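Local coordinates for GCN5-related N-acetyltransferase (Kribbella flavida, PDB 4IUS), which probably transfers an acyl group, most likely acetyl from acetyl-CoA, to an amine acceptor, as GNAT-family enzymes do, at residues G112-P117 / A210-F215; G162-R167 / A204-Y209. The protein carries 1 engineered substitution. All blocks are in the same frame, centred on the assembly; numbering follows the deposited sequence.

Contact 1: residues G112-P117 / A210-F215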
# COMPACT_ATOMS: atom_id res chain seq x y z
N GLY A 112 6.44 -11.64 16.00
CA GLY A 112 7.03 -12.90 16.45
C GLY A 112 7.33 -13.84 15.30
O GLY A 112 8.03 -14.83 15.49
N ASP A 113 6.83 -13.56 14.09
CA ASP A 113 6.97 -14.44 12.92
C ASP A 113 7.93 -13.89 11.87
O ASP A 113 8.28 -14.59 10.92
CB ASP A 113 5.60 -14.67 12.30
CG ASP A 113 4.66 -15.48 13.21
OD1 ASP A 113 5.14 -16.33 13.98
OD2 ASP A 113 3.43 -15.26 13.15
N LEU A 114 8.37 -12.65 12.03
CA LEU A 114 9.27 -12.05 11.05
C LEU A 114 10.66 -12.71 11.16
O LEU A 114 11.19 -12.94 12.26
CB LEU A 114 9.43 -10.56 11.31
CG LEU A 114 10.39 -9.81 10.36
CD1 LEU A 114 9.87 -9.81 8.92
CD2 LEU A 114 10.58 -8.41 10.92
N LEU A 115 11.25 -13.00 10.00
CA LEU A 115 12.60 -13.56 9.86
C LEU A 115 13.40 -12.58 9.02
O LEU A 115 12.98 -12.23 7.91
CB LEU A 115 12.57 -14.96 9.21
CG LEU A 115 11.65 -16.03 9.86
CD1 LEU A 115 11.40 -17.28 8.99
CD2 LEU A 115 12.21 -16.44 11.21
N VAL A 116 14.48 -12.03 9.58
CA VAL A 116 15.41 -11.22 8.82
C VAL A 116 16.54 -12.15 8.38
O VAL A 116 17.25 -12.67 9.24
CB VAL A 116 15.93 -10.00 9.60
CG1 VAL A 116 16.89 -9.20 8.73
CG2 VAL A 116 14.77 -9.13 10.10
N PRO A 117 16.74 -12.33 7.06
CA PRO A 117 17.81 -13.20 6.60
C PRO A 117 19.19 -12.72 6.98
O PRO A 117 19.39 -11.54 7.29
CB PRO A 117 17.67 -13.16 5.08
CG PRO A 117 16.26 -12.70 4.82
CD PRO A 117 15.99 -11.74 5.93
N ALA A 210 12.89 -3.17 6.83
CA ALA A 210 11.84 -2.16 6.95
C ALA A 210 10.71 -2.66 7.88
O ALA A 210 10.23 -1.94 8.76
CB ALA A 210 11.25 -1.76 5.62
N THR A 211 10.31 -3.93 7.69
CA THR A 211 9.28 -4.51 8.53
C THR A 211 9.75 -4.50 10.00
O THR A 211 9.00 -4.14 10.91
CB THR A 211 8.91 -5.94 8.09
OG1 THR A 211 8.56 -5.93 6.72
CG2 THR A 211 7.72 -6.45 8.89
N GLN A 212 10.99 -4.94 10.20
CA GLN A 212 11.53 -4.99 11.54
C GLN A 212 11.55 -3.63 12.19
O GLN A 212 11.21 -3.50 13.36
CB GLN A 212 12.95 -5.54 11.49
CG GLN A 212 13.58 -5.74 12.86
CD GLN A 212 14.98 -6.24 12.75
OE1 GLN A 212 15.82 -5.57 12.17
NE2 GLN A 212 15.21 -7.44 13.21
N GLN A 213 11.92 -2.58 11.46
CA GLN A 213 11.90 -1.26 12.04
C GLN A 213 10.49 -0.74 12.33
O GLN A 213 10.25 -0.09 13.37
CB GLN A 213 12.69 -0.30 11.14
CG GLN A 213 14.16 -0.67 10.96
CD GLN A 213 14.81 -0.96 12.29
OE1 GLN A 213 14.84 -0.09 13.16
NE2 GLN A 213 15.27 -2.20 12.49
N ALA A 214 9.53 -1.04 11.47
CA ALA A 214 8.16 -0.68 11.72
C ALA A 214 7.69 -1.27 13.06
O ALA A 214 7.00 -0.61 13.82
CB ALA A 214 7.26 -1.14 10.57
N PHE A 215 8.08 -2.52 13.33
CA PHE A 215 7.72 -3.16 14.60
C PHE A 215 8.52 -2.62 15.79
O PHE A 215 7.96 -2.38 16.87
CB PHE A 215 7.97 -4.64 14.50
CG PHE A 215 7.08 -5.42 13.54
CD1 PHE A 215 5.81 -5.01 13.21
CD2 PHE A 215 7.51 -6.60 13.00
CE1 PHE A 215 5.00 -5.78 12.39
CE2 PHE A 215 6.71 -7.37 12.17
CZ PHE A 215 5.46 -6.97 11.88

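Contact 2: residues G162-R167 / A204-Y209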
# COMPACT_ATOMS: atom_id res chain seq x y z
N GLY A 162 8.48 5.52 7.53
CA GLY A 162 9.90 5.58 7.35
C GLY A 162 10.36 4.73 6.19
O GLY A 162 9.57 4.13 5.49
N ALA A 163 11.67 4.68 6.01
CA ALA A 163 12.26 3.89 4.95
C ALA A 163 13.62 3.40 5.39
O ALA A 163 14.19 3.91 6.35
CB ALA A 163 12.31 4.65 3.62
N VAL A 164 14.16 2.46 4.62
CA VAL A 164 15.49 1.89 4.87
C VAL A 164 16.27 1.83 3.56
O VAL A 164 15.68 1.74 2.49
CB VAL A 164 15.40 0.48 5.53
CG1 VAL A 164 14.52 0.52 6.77
CG2 VAL A 164 14.98 -0.60 4.53
N LEU A 165 17.58 1.87 3.69
CA LEU A 165 18.49 1.60 2.59
C LEU A 165 19.36 0.42 2.95
O LEU A 165 19.94 0.35 4.04
CB LEU A 165 19.37 2.83 2.32
CG LEU A 165 18.61 4.05 1.75
CD1 LEU A 165 19.52 5.27 1.71
CD2 LEU A 165 18.02 3.77 0.37
N ILE A 166 19.47 -0.49 2.00
CA ILE A 166 20.43 -1.59 2.03
C ILE A 166 21.62 -1.13 1.19
O ILE A 166 21.42 -0.67 0.04
CB ILE A 166 19.83 -2.88 1.45
CG1 ILE A 166 18.60 -3.31 2.19
CG2 ILE A 166 20.87 -3.99 1.35
CD1 ILE A 166 18.82 -3.62 3.62
N ARG A 167 22.82 -1.22 1.74
CA ARG A 167 24.02 -0.74 1.09
C ARG A 167 24.96 -1.89 0.80
O ARG A 167 25.07 -2.82 1.59
CB ARG A 167 24.70 0.28 1.96
CG ARG A 167 23.76 1.37 2.47
CD ARG A 167 23.51 1.30 3.97
NE ARG A 167 24.82 1.44 4.61
CZ ARG A 167 25.48 2.58 4.72
NH1 ARG A 167 26.75 2.60 5.15
NH2 ARG A 167 24.87 3.72 4.41
N ALA A 204 14.58 -8.47 -0.68
CA ALA A 204 14.06 -9.21 0.46
C ALA A 204 14.68 -8.70 1.77
O ALA A 204 13.98 -8.53 2.79
CB ALA A 204 14.29 -10.72 0.28
N LEU A 205 15.98 -8.41 1.76
CA LEU A 205 16.62 -7.82 2.96
C LEU A 205 15.99 -6.50 3.32
O LEU A 205 15.72 -6.20 4.48
CB LEU A 205 18.14 -7.64 2.81
CG LEU A 205 18.97 -8.90 2.66
CD1 LEU A 205 20.43 -8.46 2.59
CD2 LEU A 205 18.75 -9.91 3.77
N ALA A 206 15.75 -5.68 2.30
CA ALA A 206 15.17 -4.36 2.51
C ALA A 206 13.78 -4.49 3.13
O ALA A 206 13.41 -3.81 4.09
CB ALA A 206 15.14 -3.56 1.22
N THR A 207 12.99 -5.39 2.54
CA THR A 207 11.62 -5.64 3.03
C THR A 207 11.65 -6.09 4.48
O THR A 207 10.91 -5.58 5.32
CB THR A 207 10.93 -6.71 2.18
OG1 THR A 207 10.89 -6.28 0.81
CG2 THR A 207 9.51 -6.95 2.64
N ALA A 208 12.54 -7.03 4.80
CA ALA A 208 12.63 -7.58 6.14
C ALA A 208 13.05 -6.52 7.15
O ALA A 208 12.49 -6.40 8.23
CB ALA A 208 13.58 -8.79 6.15
N TYR A 209 14.05 -5.72 6.78
CA TYR A 209 14.58 -4.71 7.69
C TYR A 209 13.60 -3.57 7.88
O TYR A 209 13.44 -3.09 9.00
CB TYR A 209 15.96 -4.20 7.18
CG TYR A 209 16.67 -3.32 8.17
CD1 TYR A 209 17.18 -3.84 9.36
CD2 TYR A 209 16.86 -1.97 7.90
CE1 TYR A 209 17.80 -3.00 10.25
CE2 TYR A 209 17.49 -1.15 8.81
CZ TYR A 209 17.95 -1.68 10.00
OH TYR A 209 18.60 -0.86 10.92

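Contact 1: residues G112-P117 / A210-F215
L114 reaches from the loop that follows strand 99-109 onto the flank of helix 202-216, where T211, Q212 and F215 receive it. Its CG stands anti to the backbone N (chi1 179°), which carries both methyls out to the helix. CD2 settles on the backbone of Q212, 3.6 Å from Q212 N, and lies 3.8 Å from Q212 CB; the same methyl comes 4.1 Å from F215 CD2 on the phenyl ring. T211 CG2 faces the fork of the leucine, 4.0 Å from L114 CD1 and as far from L114 CD2, while the threonine hydroxyl is hydrogen-bonded to Y241 OH and T207 O. Further along the loop, V116 crosses the extended Q212 side chain at about a right angle, with V116 CG2 3.6 Å from Q212 NE2. With an alanine at L114 both methyls are gone, and a gap would probably open between the loop and the T211-Q212-F215 surface of the helix. P117 continues the packing on L205 and A208, while L115 is tied by backbone hydrogen bonding to L239. This is surface packing of a connecting loop across the outer flank of a helix that, on its other flank, packs on the GNAT-fold sheet.

Contact 2: residues G162-R167 / A204-Y209
Strand 162-167 and helix 204-209 run in roughly opposing directions, their axes 143° apart and 8.2 Å at closest approach, with I166 and A206 the nearest pair along the backbones. It is the helix-on-sheet packing of the GNAT fold, in which helix 202-216 lies against one face of the mixed sheet. V164 and I166, two apart on the strand, point at the helix, while L165 between them faces helix 131-141 on the other side of the sheet. The small A206 lets the strand come close: I166 CG1 lies 3.6 Å from A206 CB. Beyond it, I166 CD1 extends over the helix backbone to 4.2 Å from L205 CB. V164 fits between A206 and Y209, with CG2 3.6 Å from the carbonyl A206 O. Neighbouring strands complete the floor: A176 lies under A206, and V123 and A125 meet I166, L205 and Y209. In the helix's first turn A204 N is hydrogen-bonded to a malonate ion, probably from the crystallisation liquor, perhaps where GNAT relatives hold the pyrophosphate of acetyl-CoA. The first torsion of Y209, trans at -171°, swings its ring toward the strand, and the ring slants past the valine with V164 CG1 3.6 Å from Y209 CD2.

Overall arrangement
Both contacts draw on helix 202-216, and their centres lie about 10 Å apart on the same side of the chain's centre. Contact 2 uses the helix's earlier part and contact 1 the part that follows it directly. Along the chain the order is loop 112-117, strand 162-167, then the helix, so the two pieces that meet it arrive from well before it in sequence. The loop lies on one flank of the helix and the mixed sheet on another, leaving the helix between them. The contacts also touch: L114 CD2 lies near A208 O, and V164 packs on A210. The N-terminal end of the helix probably faces the acetyl-CoA site, as in other GNAT enzymes.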